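PDB 4LHP: FG41 Malonate Semialdehyde Decarboxylase from Coryneform bacterium, which belongs to the tautomerase superfamily of small alpha/beta enzymes and assembles as a trimer. Local coordinates for residues 13-18 and 93-98. Residues are numbered along the deposited sequence; the frame is centred on the assembly and turned at random.
Sequences REQRRA and APIGVA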
loop_
_atom_site.group_PDB
_atom_site.type_symbol
_atom_site.label_atom_id
_atom_site.label_comp_id
_atom_site.label_asym_id
_atom_site.label_seq_id
_atom_site.Cartn_x
_atom_site.Cartn_y
_atom_site.Cartn_z
ATOM N N ARG A 13 -16.486 -3.973 -15.209
ATOM C CA ARG A 13 -16.827 -3.966 -13.794
ATOM C C ARG A 13 -17.137 -5.390 -13.347
ATOM O O ARG A 13 -16.743 -5.811 -12.259
ATOM C CB ARG A 13 -18.017 -3.044 -13.521
ATOM N N GLU A 14 -17.841 -6.128 -14.200
ATOM C CA GLU A 14 -18.197 -7.514 -13.913
ATOM C C GLU A 14 -16.950 -8.374 -13.747
ATOM O O GLU A 14 -16.833 -9.132 -12.784
ATOM C CB GLU A 14 -19.085 -8.080 -15.023
ATOM N N GLN A 15 -16.020 -8.252 -14.689
ATOM C CA GLN A 15 -14.812 -9.067 -14.677
ATOM C C GLN A 15 -13.963 -8.781 -13.440
ATOM O O GLN A 15 -13.421 -9.701 -12.831
ATOM C CB GLN A 15 -13.981 -8.826 -15.938
ATOM C CG GLN A 15 -12.985 -9.935 -16.234
ATOM C CD GLN A 15 -12.076 -9.609 -17.402
ATOM O OE1 GLN A 15 -11.746 -8.448 -17.642
ATOM N NE2 GLN A 15 -11.668 -10.635 -18.140
ATOM N N ARG A 16 -13.843 -7.507 -13.075
ATOM C CA ARG A 16 -13.056 -7.126 -11.907
ATOM C C ARG A 16 -13.587 -7.858 -10.694
ATOM O O ARG A 16 -12.867 -8.597 -10.029
ATOM C CB ARG A 16 -13.154 -5.628 -11.641
ATOM C CG ARG A 16 -12.559 -4.742 -12.707
ATOM C CD ARG A 16 -12.966 -3.304 -12.455
ATOM N NE ARG A 16 -12.869 -2.481 -13.654
ATOM C CZ ARG A 16 -13.413 -1.276 -13.777
ATOM N NH1 ARG A 16 -14.100 -0.747 -12.774
ATOM N NH2 ARG A 16 -13.274 -0.601 -14.908
ATOM N N ARG A 17 -14.862 -7.633 -10.408
ATOM C CA ARG A 17 -15.514 -8.273 -9.282
ATOM C C ARG A 17 -15.242 -9.776 -9.298
ATOM O O ARG A 17 -15.015 -10.387 -8.253
ATOM C CB ARG A 17 -17.017 -7.991 -9.321
ATOM C CG ARG A 17 -17.804 -8.613 -8.182
ATOM C CD ARG A 17 -17.090 -8.460 -6.848
ATOM N NE ARG A 17 -17.652 -9.349 -5.836
ATOM C CZ ARG A 17 -18.318 -8.959 -4.752
ATOM N NH1 ARG A 17 -18.519 -7.672 -4.490
ATOM N NH2 ARG A 17 -18.781 -9.872 -3.914
ATOM N N ALA A 18 -15.255 -10.368 -10.488
ATOM C CA ALA A 18 -14.943 -11.788 -10.638
ATOM C C ALA A 18 -13.479 -12.059 -10.293
ATOM O O ALA A 18 -13.169 -13.006 -9.569
ATOM C CB ALA A 18 -15.254 -12.254 -12.050
ATOM N N ALA A 93 -7.196 -17.539 -14.815
ATOM C CA ALA A 93 -7.108 -17.877 -16.235
ATOM C C ALA A 93 -8.482 -17.955 -16.913
ATOM O O ALA A 93 -8.731 -17.249 -17.892
ATOM C CB ALA A 93 -6.342 -19.182 -16.422
ATOM N N PRO A 94 -9.379 -18.811 -16.400
ATOM C CA PRO A 94 -10.706 -18.937 -17.013
ATOM C C PRO A 94 -11.496 -17.633 -16.977
ATOM O O PRO A 94 -12.403 -17.434 -17.787
ATOM C CB PRO A 94 -11.394 -19.994 -16.143
ATOM C CG PRO A 94 -10.664 -19.959 -14.849
ATOM C CD PRO A 94 -9.245 -19.674 -15.215
ATOM N N ILE A 95 -11.149 -16.757 -16.040
ATOM C CA ILE A 95 -11.845 -15.487 -15.871
ATOM C C ILE A 95 -11.432 -14.470 -16.930
ATOM O O ILE A 95 -12.154 -13.506 -17.187
ATOM C CB ILE A 95 -11.596 -14.915 -14.461
ATOM C CG1 ILE A 95 -12.568 -15.552 -13.468
ATOM C CG2 ILE A 95 -11.758 -13.402 -14.445
ATOM C CD1 ILE A 95 -12.223 -15.296 -12.027
ATOM N N GLY A 96 -10.276 -14.689 -17.547
ATOM C CA GLY A 96 -9.809 -13.822 -18.615
ATOM C C GLY A 96 -8.536 -13.063 -18.286
ATOM O O GLY A 96 -8.280 -11.997 -18.848
ATOM N N VAL A 97 -7.736 -13.603 -17.373
ATOM C CA VAL A 97 -6.447 -13.007 -17.045
ATOM C C VAL A 97 -5.330 -13.992 -17.356
ATOM O O VAL A 97 -5.185 -15.013 -16.683
ATOM C CB VAL A 97 -6.357 -12.619 -15.560
ATOM C CG1 VAL A 97 -5.024 -11.946 -15.265
ATOM C CG2 VAL A 97 -7.516 -11.711 -15.172
ATOM N N ALA A 98 -4.544 -13.685 -18.383
ATOM C CA ALA A 98 -3.427 -14.533 -18.771
ATOM C C ALA A 98 -2.391 -14.578 -17.653
ATOM O O ALA A 98 -2.296 -13.652 -16.849
ATOM C CB ALA A 98 -2.798 -14.017 -20.050
HETATM O O HOH W 1 -10.326 -11.150 -20.723
#
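The amide nitrogen of Gln15 reaches from the first turn of one helix to two carbonyls in the turn that follows another: NE2 donates directly to Ile95 O and, through a water, serves Gly96 O as well. The direct bond measures 3.1 Å from NE2 to Ile95 O and is nearly straight, with an N-H...O angle of 167°. The acceptor lies close to the amide plane of Gln15, whereas the nitrogen sits 21° off the plane of the Ile95 carbonyl. The water accepts from Gln15 NE2 at 3.0 Å and donates to Gly96 O at 2.9 Å, so both amide hydrogens are used. An extended side chain makes this reach possible, with CG trans to the backbone N (chi1 -161°) and CD carrying on in the same direction.

The two carbonyls belong to the turn by which the chain leaves its helix. Gly96, with its positive phi, is the C-prime residue of a Schellman motif, its N bonding Ala93 O while Val97 N bonds Leu92 O; here the Ile95 carbonyl meets Gln15 NE2 directly and the Gly96 carbonyl does so through the water. Arg11 adds a bond from NH1 to Gly96 O and a weak one to Gln15 OE1.

Beside this polar link, Ile95 gives the apolar half. Its CG2 lies 4.1 Å from Gln15 CG, where the two side chains pass at a slant, and CD1 extends to Ala18, 3.5 Å from the backbone O and 4.3 Å from CB. Ile95 also touches Ile19 and Ala22, which Val97 supplements at Ile19. The contact thus joins the N-terminal part of helix 13-31 to the loop that leads from helix 78-92 into strand 102-109.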